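Local coordinates for class I phosphodiesterase PDEB1 (Leishmania major, PDB 2R8Q), which belongs to the class I phosphodiesterases, an all-helical metal-dependent enzyme family, and is captured here as a catalytic domain holding zinc, magnesium and 3-isobutyl-1-methylxanthine, at residues Glu25-Ile30 with Ala58-Val63; Leu212-Ala217 with Ala252-Asn257; Leu223-Glu228 with Val245-Ile250. One frame throughout, in Å; residues are numbered along the deposited sequence.

In the fold
From the N terminus, interaction 1 comes first. It closes a loop of 27 residues and joins helix 21-28 and the turn after it to helix 55-68. Interaction 2 opens much later. It closes a 34-residue excursion between the loop after helix 197-212 and the C-terminal end of helix 239-254, beside the zinc. Interaction 3 is nested inside that excursion and pairs helix 219-232 with helix 239-254. Interactions 2 and 3 share helix 239-254 and touch, with A213 against E247 and T214 against I250; their centres are about 11 Å apart. Interaction 1 precedes both and lies on the opposite side of the chain's centre from interaction 3, about 33 Å between centres.

Interaction 1: residues Glu25-Ile30 with Ala58-Val63; sequences EAVMSI and AAAGVV
A58 is the first residue of 58-63 to meet the other segment, and its partner is I30. The CB of A58 points away from 25-30, so I30 lies mainly against backbone. Its CG1 is 4.0 Å from A58 N. Its CG2 reaches the methyl group, 4.3 Å from A58 CB. Both branches of I30 take part because chi1 is -64°: CG2 is anti to the backbone N, while CG1 sits beside that N. The chain turn that carries I30 has a backbone bond from I30 N to V27 O.

Two residues further on, A60 directs its methyl group at V27. V27 CG2 is 4.0 Å from A60 CB, and CG1 is about as near. The alanine methyl therefore faces the fork of the valine, with no polar atom involved.

G61 follows and has no side chain. V27 CG1 comes directly against the backbone here and is 3.6 Å from G61 N. This branch is anti to the backbone N of V27 (chi1 177°) and so extends toward the helix. The backbones are close here: V27 CA and G61 CA are 5.6 Å apart. Small residues at 58, 60 and 61 thus give a smooth helix surface, and two branched side chains rest on it. No hydrogen bond crosses the contact, which is held by apolar packing.

Other parts of the fold enclose the pair. I30 also touches Y52 and D57. Helix 55-68 has helix 21-28 against it at A60 and G61, and helix 102-118 at A59 and V63. V27 also reaches helix 80-92 directly, packing on L84 and L88.

Interaction 2: residues Leu212-Ala217 with Ala252-Asn257; sequences LATDMA and AGDVSN. With ZN (zinc ion), chain C; IBM (3-isobutyl-1-methylxanthine), chain E.
Two torsions bring T214 CB and D254 OD2 together, 3.7 Å apart. In T214, chi1 is 60°, which tucks OG1 between its own backbone N and carbonyl carbon, where it bonds to V211 O. The carbon side of T214 is left to face D254. In D254, chi1 is -149°, and this swings the carboxylate from the end of helix 239-254 toward the metal. The two side chains cross at about a right angle.

The two carboxylate oxygens have different tasks. D254 OD1 binds zinc at 2.2 Å. D254 OD2 is 3.3 Å from zinc and instead accepts from water 1 at 2.5 Å. The same water donates to T214 O at 2.9 Å, so it bridges the loop to the metal ligand. No direct hydrogen bond joins the segments.

Beside this polar link, M216 SD packs on V255 CG1 at 4.2 Å. The loop is shaped by an Asx turn: D215 OD1 takes A217 N at 3.0 Å, met from above the carboxylate plane. D215 OD2 is bonded to S170. At the other end, N257 belongs to the pocket of 3-isobutyl-1-methylxanthine. Its OD1 is 3.7 Å from ligand atom C10 and is hydrogen-bonded to Y99.

Waters 2 and 3, H104, H140 and D141 complete the zinc site. D254 is thus a one-oxygen metal ligand with its second oxygen tied to the loop. Water 1 and T214 O act as a second shell that probably limits rotation of the carboxylate.

Interaction 3: residues Leu223-Glu228 with Val245-Ile250; sequences LSRFTE and VMETLI
F226 and T248 cross at about a right angle, and the threonine methyl sits over the phenylalanine ring. T248 CG2 is 4.3 Å from the centroid of the F226 ring, in a direction 30° off the ring normal. This is an off-centre CH-pi contact, displaced toward CD1 and CE1. The hydroxyl is the other branch: T248 OG1 comes obliquely to the ring, 3.5 Å from F226 CD1. Its hydrogen bond goes to L244 O, one turn back in its own helix. The T248 torsion explains this split. With chi1 at -56°, CG2 is anti to the backbone N and OG1 lies beside that N.

R225 and E247 also cross at about a right angle, and their guanidinium and carboxylate planes are 88° apart. E247 OE1 lies at the edge of the R225 guanidinium, near its plane, 4.0 Å from R225 NH1, too far for a salt bridge. Water 4 fills the link. It accepts from R225 NH2 at 2.8 Å and donates to E247 OE1 at 3.0 Å. R225 is held from its own helix as well, through a salt bridge between NE and D221. The attraction between R225 and E247 is therefore probably a supplement to that bond.

I321 of helix 302-324 packs against both F226 and T248 and so borders their contact. The segments run antiparallel. They belong to consecutive helices, 219-232 and 239-254, which form an antiparallel helical hairpin within the all-helical phosphodiesterase fold of the HD clan.

Interaction 1: residues Glu25-Ile30 with Ala58-Val63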
loop_
_atom_site.group_PDB
_atom_site.type_symbol
_atom_site.label_atom_id
_atom_site.label_comp_id
_atom_site.label_asym_id
_atom_site.label_seq_id
_atom_site.Cartn_x
_atom_site.Cartn_y
_atom_site.Cartn_z
ATOM N N GLU A 25 -12.943 -10.352 26.150
ATOM C CA GLU A 25 -13.075 -11.071 27.411
ATOM C C GLU A 25 -11.957 -12.087 27.613
ATOM O O GLU A 25 -11.463 -12.261 28.726
ATOM C CB GLU A 25 -14.435 -11.773 27.463
ATOM C CG GLU A 25 -15.594 -10.827 27.760
ATOM C CD GLU A 25 -16.934 -11.369 27.293
ATOM O OE1 GLU A 25 -17.149 -12.598 27.380
ATOM O OE2 GLU A 25 -17.780 -10.560 26.849
ATOM N N ALA A 26 -11.558 -12.748 26.534
ATOM C CA ALA A 26 -10.497 -13.748 26.600
ATOM C C ALA A 26 -9.170 -13.125 27.023
ATOM O O ALA A 26 -8.326 -13.793 27.617
ATOM C CB ALA A 26 -10.349 -14.441 25.250
ATOM N N VAL A 27 -8.980 -11.846 26.714
ATOM C CA VAL A 27 -7.742 -11.169 27.093
ATOM C C VAL A 27 -7.826 -10.667 28.531
ATOM O O VAL A 27 -6.900 -10.852 29.322
ATOM C CB VAL A 27 -7.440 -9.963 26.167
ATOM C CG1 VAL A 27 -6.182 -9.244 26.642
ATOM C CG2 VAL A 27 -7.266 -10.442 24.729
ATOM N N MET A 28 -8.945 -10.039 28.875
ATOM C CA MET A 28 -9.115 -9.500 30.216
ATOM C C MET A 28 -9.222 -10.563 31.306
ATOM O O MET A 28 -9.042 -10.262 32.485
ATOM C CB MET A 28 -10.339 -8.578 30.262
ATOM C CG MET A 28 -10.234 -7.370 29.341
ATOM S SD MET A 28 -8.650 -6.495 29.479
ATOM C CE MET A 28 -8.884 -5.603 31.019
ATOM N N SER A 29 -9.500 -11.803 30.919
ATOM C CA SER A 29 -9.621 -12.880 31.895
ATOM C C SER A 29 -8.253 -13.409 32.321
ATOM O O SER A 29 -8.140 -14.123 33.315
ATOM C CB SER A 29 -10.458 -14.029 31.328
ATOM O OG SER A 29 -9.756 -14.729 30.319
ATOM N N ILE A 30 -7.214 -13.061 31.568
ATOM C CA ILE A 30 -5.862 -13.513 31.892
ATOM C C ILE A 30 -5.415 -12.962 33.242
ATOM O O ILE A 30 -5.401 -11.748 33.455
ATOM C CB ILE A 30 -4.842 -13.064 30.820
ATOM C CG1 ILE A 30 -5.161 -13.729 29.474
ATOM C CG2 ILE A 30 -3.426 -13.411 31.274
ATOM C CD1 ILE A 30 -4.964 -15.238 29.450
ATOM N N ALA A 58 -2.557 -13.929 26.456
ATOM C CA ALA A 58 -1.680 -13.444 27.513
ATOM C C ALA A 58 -0.764 -12.337 26.979
ATOM O O ALA A 58 -0.539 -11.336 27.650
ATOM C CB ALA A 58 -0.853 -14.602 28.077
ATOM N N ALA A 59 -0.239 -12.519 25.772
ATOM C CA ALA A 59 0.639 -11.515 25.172
ATOM C C ALA A 59 -0.115 -10.205 24.942
ATOM O O ALA A 59 0.426 -9.122 25.152
ATOM C CB ALA A 59 1.205 -12.038 23.856
ATOM N N ALA A 60 -1.361 -10.310 24.499
ATOM C CA ALA A 60 -2.184 -9.126 24.271
ATOM C C ALA A 60 -2.427 -8.450 25.619
ATOM O O ALA A 60 -2.488 -7.222 25.715
ATOM C CB ALA A 60 -3.507 -9.529 23.644
ATOM N N GLY A 61 -2.561 -9.268 26.658
ATOM C CA GLY A 61 -2.791 -8.746 27.994
ATOM C C GLY A 61 -1.586 -8.003 28.535
ATOM O O GLY A 61 -1.727 -7.039 29.287
ATOM N N VAL A 62 -0.392 -8.458 28.163
ATOM C CA VAL A 62 0.832 -7.811 28.600
ATOM C C VAL A 62 0.840 -6.377 28.086
ATOM O O VAL A 62 1.045 -5.434 28.850
ATOM C CB VAL A 62 2.080 -8.556 28.065
ATOM C CG1 VAL A 62 3.340 -7.753 28.335
ATOM C CG2 VAL A 62 2.175 -9.930 28.723
ATOM N N VAL A 63 0.595 -6.207 26.791
ATOM C CA VAL A 63 0.598 -4.866 26.226
ATOM C C VAL A 63 -0.565 -4.007 26.711
ATOM O O VAL A 63 -0.388 -2.810 26.925
ATOM C CB VAL A 63 0.611 -4.895 24.676
ATOM C CG1 VAL A 63 1.940 -5.446 24.187
ATOM C CG2 VAL A 63 -0.530 -5.724 24.154
#

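Interaction 2: residues Leu212-Ala217 with Ala252-Asn257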
loop_
_atom_site.group_PDB
_atom_site.type_symbol
_atom_site.label_atom_id
_atom_site.label_comp_id
_atom_site.label_asym_id
_atom_site.label_seq_id
_atom_site.Cartn_x
_atom_site.Cartn_y
_atom_site.Cartn_z
ATOM N N LEU A 212 9.161 3.387 8.931
ATOM C CA LEU A 212 10.061 3.400 7.784
ATOM C C LEU A 212 11.520 3.324 8.220
ATOM O O LEU A 212 12.367 2.794 7.495
ATOM C CB LEU A 212 9.826 4.654 6.935
ATOM C CG LEU A 212 8.440 4.759 6.284
ATOM C CD1 LEU A 212 8.352 6.064 5.495
ATOM C CD2 LEU A 212 8.193 3.563 5.371
ATOM N N ALA A 213 11.807 3.850 9.406
ATOM C CA ALA A 213 13.169 3.839 9.933
ATOM C C ALA A 213 13.658 2.444 10.318
ATOM O O ALA A 213 14.854 2.251 10.531
ATOM C CB ALA A 213 13.271 4.766 11.138
ATOM N N THR A 214 12.750 1.473 10.407
ATOM C CA THR A 214 13.153 0.118 10.785
ATOM C C THR A 214 13.734 -0.720 9.649
ATOM O O THR A 214 14.158 -1.852 9.873
ATOM C CB THR A 214 11.994 -0.681 11.426
ATOM O OG1 THR A 214 10.903 -0.781 10.502
ATOM C CG2 THR A 214 11.528 -0.009 12.713
ATOM N N ASP A 215 13.751 -0.182 8.431
ATOM C CA ASP A 215 14.332 -0.923 7.314
ATOM C C ASP A 215 15.841 -0.920 7.526
ATOM O O ASP A 215 16.476 0.133 7.470
ATOM C CB ASP A 215 14.000 -0.256 5.980
ATOM C CG ASP A 215 14.603 -0.995 4.795
ATOM O OD1 ASP A 215 15.284 -2.019 5.014
ATOM O OD2 ASP A 215 14.391 -0.554 3.647
ATOM N N MET A 216 16.412 -2.094 7.774
ATOM C CA MET A 216 17.846 -2.197 8.029
ATOM C C MET A 216 18.749 -1.777 6.877
ATOM O O MET A 216 19.952 -1.584 7.069
ATOM C CB MET A 216 18.200 -3.615 8.487
ATOM C CG MET A 216 17.785 -3.920 9.923
ATOM S SD MET A 216 18.523 -2.796 11.150
ATOM C CE MET A 216 20.164 -3.462 11.294
ATOM N N ALA A 217 18.188 -1.629 5.682
ATOM C CA ALA A 217 18.996 -1.203 4.543
ATOM C C ALA A 217 19.441 0.241 4.764
ATOM O O ALA A 217 20.430 0.695 4.190
ATOM C CB ALA A 217 18.189 -1.309 3.252
ATOM N N ALA A 252 16.493 0.635 17.955
ATOM C CA ALA A 252 17.145 -0.041 19.072
ATOM C C ALA A 252 16.271 -1.181 19.584
ATOM O O ALA A 252 16.750 -2.293 19.796
ATOM C CB ALA A 252 17.421 0.953 20.203
ATOM N N GLY A 253 14.989 -0.905 19.786
ATOM C CA GLY A 253 14.099 -1.946 20.262
ATOM C C GLY A 253 14.024 -3.098 19.276
ATOM O O GLY A 253 13.958 -4.262 19.661
ATOM N N ASP A 254 14.049 -2.767 17.991
ATOM C CA ASP A 254 13.965 -3.768 16.938
ATOM C C ASP A 254 15.149 -4.741 16.935
ATOM O O ASP A 254 14.981 -5.922 16.620
ATOM C CB ASP A 254 13.839 -3.063 15.584
ATOM C CG ASP A 254 13.026 -3.857 14.584
ATOM O OD1 ASP A 254 12.269 -4.767 14.993
ATOM O OD2 ASP A 254 13.135 -3.553 13.376
ATOM N N VAL A 255 16.338 -4.261 17.294
ATOM C CA VAL A 255 17.518 -5.131 17.333
ATOM C C VAL A 255 17.995 -5.381 18.762
ATOM O O VAL A 255 19.170 -5.669 18.998
ATOM C CB VAL A 255 18.694 -4.543 16.507
ATOM C CG1 VAL A 255 18.287 -4.424 15.048
ATOM C CG2 VAL A 255 19.117 -3.190 17.061
ATOM N N SER A 256 17.064 -5.300 19.707
ATOM C CA SER A 256 17.367 -5.480 21.128
ATOM C C SER A 256 17.531 -6.915 21.620
ATOM O O SER A 256 17.927 -7.124 22.766
ATOM C CB SER A 256 16.285 -4.807 21.975
ATOM O OG SER A 256 15.025 -5.436 21.790
ATOM N N ASN A 257 17.224 -7.897 20.779
ATOM C CA ASN A 257 17.343 -9.293 21.202
ATOM C C ASN A 257 18.709 -9.602 21.815
ATOM O O ASN A 257 18.796 -10.309 22.817
ATOM C CB ASN A 257 17.109 -10.242 20.023
ATOM C CG ASN A 257 15.656 -10.283 19.561
ATOM O OD1 ASN A 257 15.355 -10.854 18.514
ATOM N ND2 ASN A 257 14.755 -9.692 20.340
HETATM ZN ZN ZN C . 10.585 -5.659 13.885
HETATM N N9 IBM E . 19.703 -10.068 11.604
HETATM C C8 IBM E . 20.748 -10.939 11.417
HETATM N N7 IBM E . 21.021 -11.669 12.470
HETATM C C5 IBM E . 20.094 -11.249 13.412
HETATM C C4 IBM E . 19.277 -10.267 12.897
HETATM N N3 IBM E . 18.265 -9.628 13.523
HETATM C C2 IBM E . 18.057 -10.021 14.815
HETATM N N1 IBM E . 18.837 -11.012 15.421
HETATM C C6 IBM E . 19.850 -11.624 14.724
HETATM O O6 IBM E . 20.530 -12.492 15.250
HETATM O O2 IBM E . 17.161 -9.490 15.462
HETATM C C10 IBM E . 18.574 -11.397 16.800
HETATM C C11 IBM E . 17.461 -8.608 12.870
HETATM C C12 IBM E . 16.663 -9.249 11.731
HETATM C C13 IBM E . 15.308 -9.737 12.225
HETATM C C14 IBM E . 16.500 -8.275 10.572
HETATM O O HOH W 1 15.177 -2.324 12.514
HETATM O O HOH W 2 11.324 -4.569 12.176
HETATM O O HOH W 3 12.198 -7.038 13.026
#

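Interaction 3: residues Leu223-Glu228 with Val245-Ile250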
loop_
_atom_site.group_PDB
_atom_site.type_symbol
_atom_site.label_atom_id
_atom_site.label_comp_id
_atom_site.label_asym_id
_atom_site.label_seq_id
_atom_site.Cartn_x
_atom_site.Cartn_y
_atom_site.Cartn_z
ATOM N N LEU A 223 22.335 5.700 11.517
ATOM C CA LEU A 223 23.319 5.907 12.574
ATOM C C LEU A 223 24.128 7.172 12.302
ATOM O O LEU A 223 24.459 7.911 13.228
ATOM C CB LEU A 223 24.248 4.693 12.692
ATOM C CG LEU A 223 25.311 4.740 13.797
ATOM C CD1 LEU A 223 24.666 5.090 15.130
ATOM C CD2 LEU A 223 26.018 3.393 13.881
ATOM N N SER A 224 24.435 7.419 11.032
ATOM C CA SER A 224 25.191 8.606 10.636
ATOM C C SER A 224 24.453 9.875 11.051
ATOM O O SER A 224 25.047 10.793 11.619
ATOM C CB SER A 224 25.402 8.613 9.118
ATOM O OG SER A 224 25.994 9.829 8.680
ATOM N N ARG A 225 23.156 9.927 10.760
ATOM C CA ARG A 225 22.358 11.092 11.105
ATOM C C ARG A 225 22.220 11.237 12.616
ATOM O O ARG A 225 22.218 12.353 13.137
ATOM C CB ARG A 225 20.988 11.015 10.419
ATOM C CG ARG A 225 21.092 11.215 8.905
ATOM C CD ARG A 225 19.748 11.219 8.191
ATOM N NE ARG A 225 19.091 9.917 8.226
ATOM C CZ ARG A 225 18.097 9.603 9.049
ATOM N NH1 ARG A 225 17.639 10.503 9.909
ATOM N NH2 ARG A 225 17.561 8.390 9.015
ATOM N N PHE A 226 22.119 10.112 13.322
ATOM C CA PHE A 226 22.013 10.150 14.778
ATOM C C PHE A 226 23.299 10.723 15.361
ATOM O O PHE A 226 23.269 11.523 16.297
ATOM C CB PHE A 226 21.807 8.746 15.353
ATOM C CG PHE A 226 21.920 8.694 16.854
ATOM C CD1 PHE A 226 20.858 9.083 17.661
ATOM C CD2 PHE A 226 23.114 8.307 17.457
ATOM C CE1 PHE A 226 20.983 9.091 19.055
ATOM C CE2 PHE A 226 23.248 8.313 18.846
ATOM C CZ PHE A 226 22.181 8.706 19.644
ATOM N N THR A 227 24.429 10.300 14.806
ATOM C CA THR A 227 25.731 10.765 15.268
ATOM C C THR A 227 25.888 12.268 15.044
ATOM O O THR A 227 26.420 12.977 15.903
ATOM C CB THR A 227 26.865 10.021 14.548
ATOM O OG1 THR A 227 26.677 8.609 14.703
ATOM C CG2 THR A 227 28.214 10.411 15.139
ATOM N N GLU A 228 25.425 12.754 13.893
ATOM C CA GLU A 228 25.511 14.181 13.594
ATOM C C GLU A 228 24.663 14.940 14.612
ATOM O O GLU A 228 25.010 16.048 15.020
ATOM C CB GLU A 228 25.017 14.463 12.171
ATOM C CG GLU A 228 25.072 15.933 11.747
ATOM C CD GLU A 228 26.446 16.556 11.935
ATOM O OE1 GLU A 228 27.455 15.873 11.667
ATOM O OE2 GLU A 228 26.516 17.737 12.339
ATOM N N VAL A 245 15.253 10.924 17.528
ATOM C CA VAL A 245 15.391 10.141 18.750
ATOM C C VAL A 245 14.365 9.008 18.737
ATOM O O VAL A 245 14.680 7.877 19.104
ATOM C CB VAL A 245 15.183 11.014 20.014
ATOM C CG1 VAL A 245 14.939 10.121 21.236
ATOM C CG2 VAL A 245 16.414 11.885 20.248
ATOM N N MET A 246 13.142 9.311 18.303
ATOM C CA MET A 246 12.091 8.297 18.230
ATOM C C MET A 246 12.487 7.188 17.263
ATOM O O MET A 246 12.336 5.999 17.561
ATOM C CB MET A 246 10.774 8.915 17.753
ATOM C CG MET A 246 10.116 9.874 18.732
ATOM S SD MET A 246 8.627 10.633 18.016
ATOM C CE MET A 246 7.482 9.267 18.117
ATOM N N GLU A 247 12.995 7.579 16.097
ATOM C CA GLU A 247 13.393 6.606 15.087
ATOM C C GLU A 247 14.540 5.738 15.576
ATOM O O GLU A 247 14.575 4.539 15.316
ATOM C CB GLU A 247 13.800 7.318 13.793
ATOM C CG GLU A 247 12.679 8.138 13.171
ATOM C CD GLU A 247 13.163 9.040 12.051
ATOM O OE1 GLU A 247 14.378 9.327 12.003
ATOM O OE2 GLU A 247 12.330 9.474 11.227
ATOM N N THR A 248 15.480 6.352 16.286
ATOM C CA THR A 248 16.623 5.615 16.797
ATOM C C THR A 248 16.194 4.641 17.891
ATOM O O THR A 248 16.724 3.530 17.978
ATOM C CB THR A 248 17.694 6.578 17.329
ATOM O OG1 THR A 248 18.047 7.497 16.292
ATOM C CG2 THR A 248 18.939 5.814 17.752
ATOM N N LEU A 249 15.238 5.053 18.721
ATOM C CA LEU A 249 14.742 4.181 19.780
ATOM C C LEU A 249 14.017 2.969 19.208
ATOM O O LEU A 249 14.245 1.850 19.666
ATOM C CB LEU A 249 13.801 4.933 20.726
ATOM C CG LEU A 249 14.461 5.871 21.739
ATOM C CD1 LEU A 249 13.393 6.686 22.444
ATOM C CD2 LEU A 249 15.278 5.060 22.745
ATOM N N ILE A 250 13.145 3.165 18.219
ATOM C CA ILE A 250 12.452 2.002 17.676
ATOM C C ILE A 250 13.445 1.078 16.982
ATOM O O ILE A 250 13.281 -0.142 17.007
ATOM C CB ILE A 250 11.280 2.386 16.719
ATOM C CG1 ILE A 250 10.450 1.128 16.425
ATOM C CG2 ILE A 250 11.809 3.006 15.425
ATOM C CD1 ILE A 250 9.082 1.396 15.809
HETATM O O HOH W 4 16.527 7.363 11.348
#